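Local coordinates for protein hydroxyethylphosphonate dioxygenase (Streptomyces albus, PDB 6B9R) that probably uses iron and dioxygen to convert 2-hydroxyethylphosphonate into hydroxymethylphosphonate, at residues A[23-28]-A[66-71]; A[11-16]-A[75-80]; A[247-252]-A[287-292]. All blocks are in the same frame, centred on the assembly; numbering follows the deposited sequence.

Contact 1: residues A[23-28]-A[66-71]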
loop_
_atom_site.group_PDB
_atom_site.type_symbol
_atom_site.label_atom_id
_atom_site.label_comp_id
_atom_site.label_asym_id
_atom_site.label_seq_id
_atom_site.Cartn_x
_atom_site.Cartn_y
_atom_site.Cartn_z
ATOM N N ALA A 23 -17.417 0.236 10.388
ATOM C CA ALA A 23 -16.411 -0.763 10.044
ATOM C C ALA A 23 -15.423 -0.969 11.187
ATOM O O ALA A 23 -15.014 -2.101 11.467
ATOM C CB ALA A 23 -15.677 -0.353 8.763
ATOM N N ALA A 24 -15.024 0.115 11.860
ATOM C CA ALA A 24 -14.072 -0.018 12.961
ATOM C C ALA A 24 -14.681 -0.814 14.102
ATOM O O ALA A 24 -14.017 -1.666 14.706
ATOM C CB ALA A 24 -13.633 1.359 13.465
ATOM N N ALA A 25 -15.941 -0.535 14.414
ATOM C CA ALA A 25 -16.625 -1.252 15.485
ATOM C C ALA A 25 -16.797 -2.725 15.130
ATOM O O ALA A 25 -16.503 -3.605 15.946
ATOM C CB ALA A 25 -17.969 -0.590 15.758
ATOM N N ASN A 26 -17.263 -3.012 13.911
ATOM C CA ASN A 26 -17.348 -4.395 13.443
ATOM C C ASN A 26 -16.014 -5.118 13.585
ATOM O O ASN A 26 -15.965 -6.276 14.016
ATOM C CB ASN A 26 -17.786 -4.439 11.981
ATOM C CG ASN A 26 -19.267 -4.223 11.794
ATOM O OD1 ASN A 26 -20.047 -4.220 12.751
ATOM N ND2 ASN A 26 -19.671 -4.058 10.544
ATOM N N ASP A 27 -14.917 -4.459 13.180
ATOM C CA ASP A 27 -13.610 -5.107 13.195
ATOM C C ASP A 27 -13.140 -5.422 14.610
ATOM O O ASP A 27 -12.396 -6.388 14.809
ATOM C CB ASP A 27 -12.576 -4.229 12.482
ATOM C CG ASP A 27 -12.770 -4.207 10.982
ATOM O OD1 ASP A 27 -13.638 -4.942 10.474
ATOM O OD2 ASP A 27 -12.044 -3.450 10.312
ATOM N N LEU A 28 -13.572 -4.638 15.595
ATOM C CA LEU A 28 -13.231 -4.863 16.989
ATOM C C LEU A 28 -14.252 -5.733 17.706
ATOM O O LEU A 28 -14.167 -5.886 18.929
ATOM C CB LEU A 28 -13.074 -3.513 17.715
ATOM C CG LEU A 28 -11.707 -2.863 17.422
ATOM C CD1 LEU A 28 -11.693 -1.361 17.736
ATOM C CD2 LEU A 28 -10.622 -3.558 18.231
ATOM N N GLN A 66 -8.436 6.721 21.807
ATOM C CA GLN A 66 -8.016 6.443 23.173
ATOM C C GLN A 66 -8.636 5.151 23.685
ATOM O O GLN A 66 -7.949 4.337 24.314
ATOM C CB GLN A 66 -8.384 7.609 24.099
ATOM C CG GLN A 66 -7.543 8.858 23.902
ATOM N N ALA A 67 -9.936 4.943 23.427
ATOM C CA ALA A 67 -10.625 3.760 23.942
ATOM C C ALA A 67 -10.253 2.488 23.191
ATOM O O ALA A 67 -10.223 1.406 23.786
ATOM C CB ALA A 67 -12.138 3.958 23.869
ATOM N N TRP A 68 -9.958 2.591 21.902
ATOM C CA TRP A 68 -9.740 1.449 21.035
ATOM C C TRP A 68 -8.321 1.483 20.486
ATOM O O TRP A 68 -7.701 2.551 20.413
ATOM C CB TRP A 68 -10.726 1.451 19.856
ATOM C CG TRP A 68 -12.141 1.086 20.180
ATOM C CD1 TRP A 68 -12.597 0.415 21.286
ATOM C CD2 TRP A 68 -13.294 1.381 19.380
ATOM N NE1 TRP A 68 -13.970 0.271 21.211
ATOM C CE2 TRP A 68 -14.420 0.866 20.060
ATOM C CE3 TRP A 68 -13.485 2.041 18.162
ATOM C CZ2 TRP A 68 -15.718 0.979 19.552
ATOM C CZ3 TRP A 68 -14.772 2.158 17.661
ATOM C CH2 TRP A 68 -15.874 1.628 18.362
ATOM N N PRO A 69 -7.766 0.315 20.069
ATOM C CA PRO A 69 -6.426 0.276 19.471
ATOM C C PRO A 69 -6.413 0.680 18.002
ATOM O O PRO A 69 -5.933 -0.057 17.140
ATOM C CB PRO A 69 -6.018 -1.190 19.645
ATOM C CG PRO A 69 -7.301 -1.927 19.542
ATOM C CD PRO A 69 -8.298 -1.044 20.287
ATOM N N LEU A 70 -6.964 1.852 17.707
ATOM C CA LEU A 70 -6.879 2.386 16.356
ATOM C C LEU A 70 -6.465 3.850 16.423
ATOM O O LEU A 70 -6.331 4.443 17.504
ATOM C CB LEU A 70 -8.199 2.207 15.590
ATOM C CG LEU A 70 -9.537 2.647 16.202
ATOM C CD1 LEU A 70 -9.647 4.152 16.469
ATOM C CD2 LEU A 70 -10.664 2.199 15.293
ATOM N N ASN A 71 -6.262 4.430 15.239
ATOM C CA ASN A 71 -5.797 5.793 15.083
ATOM C C ASN A 71 -6.907 6.684 14.555
ATOM O O ASN A 71 -7.818 6.223 13.862
ATOM C CB ASN A 71 -4.604 5.834 14.128
ATOM C CG ASN A 71 -3.525 4.905 14.565
ATOM O OD1 ASN A 71 -2.788 5.205 15.505
ATOM N ND2 ASN A 71 -3.447 3.741 13.925
#

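Contact 2: residues A[11-16]-A[75-80]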
loop_
_atom_site.group_PDB
_atom_site.type_symbol
_atom_site.label_atom_id
_atom_site.label_comp_id
_atom_site.label_asym_id
_atom_site.label_seq_id
_atom_site.Cartn_x
_atom_site.Cartn_y
_atom_site.Cartn_z
ATOM N N ALA A 11 -21.919 15.862 2.365
ATOM C CA ALA A 11 -22.781 14.799 2.869
ATOM C C ALA A 11 -22.258 13.427 2.460
ATOM O O ALA A 11 -22.389 12.457 3.215
ATOM C CB ALA A 11 -24.211 14.997 2.369
ATOM N N ALA A 12 -21.690 13.318 1.257
ATOM C CA ALA A 12 -21.069 12.061 0.847
ATOM C C ALA A 12 -19.856 11.737 1.716
ATOM O O ALA A 12 -19.639 10.575 2.088
ATOM C CB ALA A 12 -20.665 12.130 -0.627
ATOM N N ARG A 13 -19.050 12.750 2.042
ATOM C CA ARG A 13 -17.886 12.517 2.897
ATOM C C ARG A 13 -18.315 12.116 4.299
ATOM O O ARG A 13 -17.699 11.238 4.919
ATOM C CB ARG A 13 -16.996 13.760 2.945
ATOM C CG ARG A 13 -15.676 13.535 3.675
ATOM C CD ARG A 13 -14.650 14.631 3.402
ATOM N NE ARG A 13 -14.988 15.893 4.056
ATOM C CZ ARG A 13 -15.381 16.991 3.417
ATOM N NH1 ARG A 13 -15.480 16.999 2.093
ATOM N NH2 ARG A 13 -15.669 18.090 4.105
ATOM N N ALA A 14 -19.363 12.761 4.813
ATOM C CA ALA A 14 -19.913 12.370 6.105
ATOM C C ALA A 14 -20.365 10.917 6.091
ATOM O O ALA A 14 -20.101 10.173 7.041
ATOM C CB ALA A 14 -21.068 13.295 6.487
ATOM N N ALA A 15 -21.025 10.490 5.010
ATOM C CA ALA A 15 -21.438 9.097 4.882
ATOM C C ALA A 15 -20.236 8.157 4.887
ATOM O O ALA A 15 -20.274 7.090 5.509
ATOM C CB ALA A 15 -22.255 8.908 3.606
ATOM N N ARG A 16 -19.160 8.532 4.188
ATOM C CA ARG A 16 -17.951 7.720 4.213
ATOM C C ARG A 16 -17.396 7.610 5.624
ATOM O O ARG A 16 -16.969 6.531 6.043
ATOM C CB ARG A 16 -16.896 8.305 3.264
ATOM C CG ARG A 16 -17.322 8.279 1.807
ATOM C CD ARG A 16 -16.137 8.339 0.835
ATOM N NE ARG A 16 -15.475 9.640 0.805
ATOM C CZ ARG A 16 -15.947 10.719 0.180
ATOM N NH1 ARG A 16 -17.108 10.673 -0.468
ATOM N NH2 ARG A 16 -15.259 11.854 0.214
ATOM N N LEU A 75 -10.374 6.580 11.108
ATOM C CA LEU A 75 -11.783 6.942 11.089
ATOM C C LEU A 75 -12.072 8.096 10.148
ATOM O O LEU A 75 -13.229 8.533 10.056
ATOM C CB LEU A 75 -12.267 7.296 12.504
ATOM C CG LEU A 75 -12.303 6.148 13.527
ATOM C CD1 LEU A 75 -12.655 6.686 14.909
ATOM C CD2 LEU A 75 -13.289 5.052 13.126
ATOM N N LEU A 76 -11.049 8.606 9.451
ATOM C CA LEU A 76 -11.213 9.732 8.550
ATOM C C LEU A 76 -11.237 9.264 7.106
ATOM O O LEU A 76 -10.334 8.527 6.677
ATOM C CB LEU A 76 -10.088 10.739 8.739
ATOM C CG LEU A 76 -10.138 11.526 10.050
ATOM C CD1 LEU A 76 -8.880 12.324 10.176
ATOM C CD2 LEU A 76 -11.342 12.442 10.070
ATOM N N PRO A 77 -12.245 9.659 6.344
ATOM C CA PRO A 77 -12.208 9.455 4.896
ATOM C C PRO A 77 -11.291 10.491 4.263
ATOM O O PRO A 77 -10.788 11.399 4.923
ATOM C CB PRO A 77 -13.669 9.674 4.486
ATOM C CG PRO A 77 -14.156 10.696 5.484
ATOM C CD PRO A 77 -13.491 10.314 6.785
ATOM N N ILE A 78 -11.085 10.360 2.959
ATOM C CA ILE A 78 -10.450 11.415 2.201
ATOM C C ILE A 78 -11.530 12.175 1.443
ATOM O O ILE A 78 -12.695 11.782 1.411
ATOM C CB ILE A 78 -9.337 10.886 1.264
ATOM C CG1 ILE A 78 -9.900 10.011 0.144
ATOM C CG2 ILE A 78 -8.262 10.159 2.053
ATOM C CD1 ILE A 78 -8.915 9.887 -1.044
ATOM N N HIS A 79 -11.153 13.300 0.855
ATOM C CA HIS A 79 -12.097 14.118 0.117
ATOM C C HIS A 79 -12.185 13.646 -1.327
ATOM O O HIS A 79 -11.227 13.116 -1.888
ATOM C CB HIS A 79 -11.677 15.588 0.139
ATOM C CG HIS A 79 -11.613 16.179 1.511
ATOM N ND1 HIS A 79 -12.384 17.255 1.890
ATOM C CD2 HIS A 79 -10.859 15.857 2.590
ATOM C CE1 HIS A 79 -12.117 17.565 3.146
ATOM N NE2 HIS A 79 -11.197 16.732 3.595
ATOM N N ASN A 80 -13.356 13.833 -1.914
ATOM C CA ASN A 80 -13.551 13.687 -3.349
ATOM C C ASN A 80 -13.669 15.100 -3.897
ATOM O O ASN A 80 -14.655 15.794 -3.620
ATOM C CB ASN A 80 -14.795 12.857 -3.667
ATOM C CG ASN A 80 -14.969 12.627 -5.177
ATOM O OD1 ASN A 80 -14.631 13.482 -5.990
ATOM N ND2 ASN A 80 -15.478 11.462 -5.546
HETATM O O HOH W 1 -15.620 14.868 -0.181
HETATM O O HOH W 2 -12.659 8.119 1.568
#

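Contact 3: residues A[247-252]-A[287-292]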
loop_
_atom_site.group_PDB
_atom_site.type_symbol
_atom_site.label_atom_id
_atom_site.label_comp_id
_atom_site.label_asym_id
_atom_site.label_seq_id
_atom_site.Cartn_x
_atom_site.Cartn_y
_atom_site.Cartn_z
ATOM N N ALA A 247 13.095 -16.193 6.008
ATOM C CA ALA A 247 12.933 -15.708 7.375
ATOM C C ALA A 247 11.460 -15.503 7.723
ATOM O O ALA A 247 11.044 -15.755 8.861
ATOM C CB ALA A 247 13.721 -14.415 7.574
ATOM N N ALA A 248 10.653 -15.051 6.759
ATOM C CA ALA A 248 9.235 -14.815 7.035
ATOM C C ALA A 248 8.491 -16.114 7.314
ATOM O O ALA A 248 7.517 -16.117 8.068
ATOM C CB ALA A 248 8.581 -14.084 5.861
ATOM N N ARG A 249 8.921 -17.213 6.694
ATOM C CA ARG A 249 8.365 -18.536 6.923
ATOM C C ARG A 249 9.040 -19.281 8.069
ATOM O O ARG A 249 8.530 -20.327 8.485
ATOM C CB ARG A 249 8.489 -19.380 5.652
ATOM C CG ARG A 249 7.571 -18.939 4.532
ATOM C CD ARG A 249 6.102 -19.082 4.910
ATOM N NE ARG A 249 5.293 -18.757 3.749
ATOM C CZ ARG A 249 4.785 -17.560 3.496
ATOM N NH1 ARG A 249 4.931 -16.572 4.368
ATOM N NH2 ARG A 249 4.107 -17.366 2.372
ATOM N N LEU A 250 10.166 -18.770 8.581
ATOM C CA LEU A 250 10.932 -19.459 9.618
ATOM C C LEU A 250 11.333 -20.851 9.144
ATOM O O LEU A 250 11.327 -21.818 9.904
ATOM C CB LEU A 250 10.154 -19.523 10.937
ATOM C CG LEU A 250 10.321 -18.246 11.769
ATOM C CD1 LEU A 250 9.372 -18.214 12.955
ATOM C CD2 LEU A 250 11.760 -18.143 12.243
ATOM N N THR A 251 11.660 -20.953 7.863
ATOM C CA THR A 251 12.152 -22.208 7.330
ATOM C C THR A 251 13.676 -22.180 7.384
ATOM O O THR A 251 14.290 -21.198 7.807
ATOM C CB THR A 251 11.627 -22.448 5.913
ATOM O OG1 THR A 251 11.946 -23.786 5.506
ATOM C CG2 THR A 251 12.264 -21.475 4.935
ATOM N N THR A 252 14.289 -23.282 6.974
ATOM C CA THR A 252 15.732 -23.452 7.005
ATOM C C THR A 252 16.179 -23.894 5.620
ATOM O O THR A 252 15.362 -24.291 4.789
ATOM C CB THR A 252 16.147 -24.490 8.055
ATOM O OG1 THR A 252 15.732 -25.789 7.618
ATOM C CG2 THR A 252 15.480 -24.190 9.389
ATOM N N GLU A 287 6.635 -22.489 -4.561
ATOM C CA GLU A 287 5.627 -23.413 -4.045
ATOM C C GLU A 287 5.979 -23.870 -2.642
ATOM O O GLU A 287 5.102 -23.990 -1.778
ATOM C CB GLU A 287 5.479 -24.630 -4.962
ATOM C CG GLU A 287 4.291 -25.553 -4.606
ATOM C CD GLU A 287 4.519 -26.485 -3.392
ATOM O OE1 GLU A 287 5.684 -26.816 -3.053
ATOM O OE2 GLU A 287 3.511 -26.899 -2.773
ATOM N N ALA A 288 7.261 -24.152 -2.404
ATOM C CA ALA A 288 7.675 -24.588 -1.084
ATOM C C ALA A 288 7.455 -23.494 -0.056
ATOM O O ALA A 288 7.182 -23.790 1.111
ATOM C CB ALA A 288 9.143 -25.007 -1.115
ATOM N N LEU A 289 7.563 -22.234 -0.472
ATOM C CA LEU A 289 7.411 -21.080 0.408
ATOM C C LEU A 289 5.995 -20.525 0.423
ATOM O O LEU A 289 5.748 -19.494 1.066
ATOM C CB LEU A 289 8.395 -19.979 -0.012
ATOM C CG LEU A 289 9.869 -20.337 0.226
ATOM C CD1 LEU A 289 10.823 -19.458 -0.602
ATOM C CD2 LEU A 289 10.218 -20.275 1.714
ATOM N N GLY A 290 5.061 -21.172 -0.262
ATOM C CA GLY A 290 3.688 -20.696 -0.234
ATOM C C GLY A 290 3.493 -19.333 -0.857
ATOM O O GLY A 290 2.653 -18.558 -0.391
ATOM N N VAL A 291 4.258 -19.005 -1.898
ATOM C CA VAL A 291 4.109 -17.724 -2.566
ATOM C C VAL A 291 4.111 -17.944 -4.072
ATOM O O VAL A 291 4.536 -18.985 -4.578
ATOM C CB VAL A 291 5.218 -16.724 -2.167
ATOM C CG1 VAL A 291 5.294 -16.578 -0.644
ATOM C CG2 VAL A 291 6.564 -17.178 -2.737
ATOM N N SER A 292 3.604 -16.949 -4.785
ATOM C CA SER A 292 3.766 -16.916 -6.230
ATOM C C SER A 292 5.209 -16.578 -6.580
ATOM O O SER A 292 5.898 -15.871 -5.841
ATOM C CB SER A 292 2.826 -15.879 -6.851
ATOM O OG SER A 292 3.187 -15.599 -8.195
#

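Contact 1: residues A[23-28]-A[66-71]
Leu28 lays its CD1 methyl over one face of the Trp68 indole, with Leu28 CD1 3.5 Å from Trp68 CG. The methyl is displaced toward the rim, yet it still makes a CH-pi contact with the five-membered ring: Leu28 CD1 lies 3.8 Å from that ring's centroid, 28° off the ring normal. The second branch of the same leucine is used as well, since Leu28 CD2 reaches Pro69 CG at 3.9 Å. With CG set opposite the carbonyl carbon (chi1 -79°), the forked end leaves the helix terminus and spans two consecutive residues of the facing loop. At the far end of the indole, Ala25 CB comes obliquely to within 4.0 Å of Trp68 CH2. Ala24 points at the loop too, Ala24 CB meeting Leu70 CD2 at 3.6 Å.

All of this joins the C-terminal end of helix 10-27 to the chain leaving helix 58-67, the first and last of the four helices that open the protein. The loop turns tightly here: Pro69 is the centre of an inverse gamma turn, and Trp68, Pro69 and Leu70 all touch the helix end.

In the next shell, Asp38 accepts a hydrogen bond through OD2 from Trp68 NE1, which helps fix the indole, while Ala35 and Leu39 of helix 32-39 touch the same side chain. Leu75 packs on Ala24. The second subunit also closes in: its Arg123 packs on Leu28 and its Met116 on Pro69. The nearest atoms of the Leu28 side chain and a bound 2-hydroxyethylphosphonate are about 11 Å apart.

Contact 2: residues A[11-16]-A[75-80]
Arg13 and Arg16, one helical turn apart, face an extended chain running the other way, so that Arg16 CA lies 6.0 Å from Pro77 CA and Arg13 CA lies 6.6 Å from His79 CA. Arg13 stretches out with CG opposite its own backbone N (chi1 -173°), then bends at chi3, which brings the guanidinium over one face of the His79 imidazole. The two planes are 27° apart. His79 CE1 lies over the centre of the Arg13 guanidinium, 3.3 Å from Arg13 CZ, and Arg13 CD lies over the centre of the imidazole in a CH-pi contact. Arg13 CG crosses the Pro77 ring at 3.7 Å from Pro77 CG. Because the approach is face-on, Arg13 NH1 and His79 ND1 come close without a hydrogen bond.

Arg16 works differently. Arg16 NH2 gives a nearly straight hydrogen bond to Ile78 O (2.8 Å, 171°), lying in both the carbonyl plane and the guanidinium plane. Its CB rests on Pro77 CB. A water takes hydrogen bonds from Arg13 NH1, Arg16 NH2 and Asn80 N, tying both arginines to the backbone; a second accepts from Ile78 N and, weakly, from Arg16 NE.

The imidazole is also held by a hydrogen bond between His79 NE2 and Glu72 OE1 of the second subunit, while Asn71 of that subunit takes the His79 N-H. With Arg13 over the imidazole face and the Arg16-carbonyl bond beside it, helix 10-27 is laid along the linker to strand 86-89, where Thr222 of the second subunit packs on Arg16 and Asn80.

Contact 3: residues A[247-252]-A[287-292]
Arg249 carries most of this contact, reaching from the end of helix 238-249 to the backbone carbonyls where helix 279-288 finishes. Two of its nitrogens share one acceptor: Arg249 NE lies 2.8 Å and Arg249 NH2 3.0 Å from Leu289 O. Both bonds are weak, bent to 125° and 122°, because the oxygen lies obliquely to the guanidinium. Arg249 NH2 also makes a weak hydrogen bond to Gly290 O at 3.3 Å, this time at the group's edge and near its plane. A bend at chi2 (-63°) turns the arginine chain toward these carbonyls.

Leu289 adds the apolar half. Leu289 CD2 lies 4.1 Å from Arg249 CG and 4.0 Å from Thr251 CG2, touching both. Thr251, with far less surface buried, crosses the leucine at about a right angle. Behind this, Leu289 also rests on Leu242 and Val245 of helix 238-249 and on Leu256 of helix 253-260. Both segments of the contact fall within the range of the Cro/C1-type helix-turn-helix family. Helices 238-249 and 279-288 end in Schellman motifs, closed by positive-phi Leu250 and Gly290.

The guanidinium has firmer partners across the dimer: NH2 bonds to Pro340 O and NH1 to Thr343 OG1, both of the second subunit, and Val291 packs on the same Pro340. A cationic group set against carbonyls at a helix C-terminus would probably be favoured by the helix dipole. Several bent bonds here, with better ones to the second subunit, imply that one side chain joins two helix ends and the dimer partner at once.

In the fold
Contacts 1 and 2 share helix 10-27, one at its C-terminal end and the other near its start, and they touch through Leu75, which packs on Ala24 and Leu70. Contact 1 is the more deeply buried and rests on methyls and an aromatic ring; contact 2, only partly buried, relies on arginines, a histidine and water. Contact 3 stands apart in the other helical region, its nearest atoms about 22 Å from contact 1 and about 29 Å from contact 2. It is partly buried too, and again an arginine seeks backbone carbonyls, though through weaker bonds than Arg16 makes. All three lie against the second subunit.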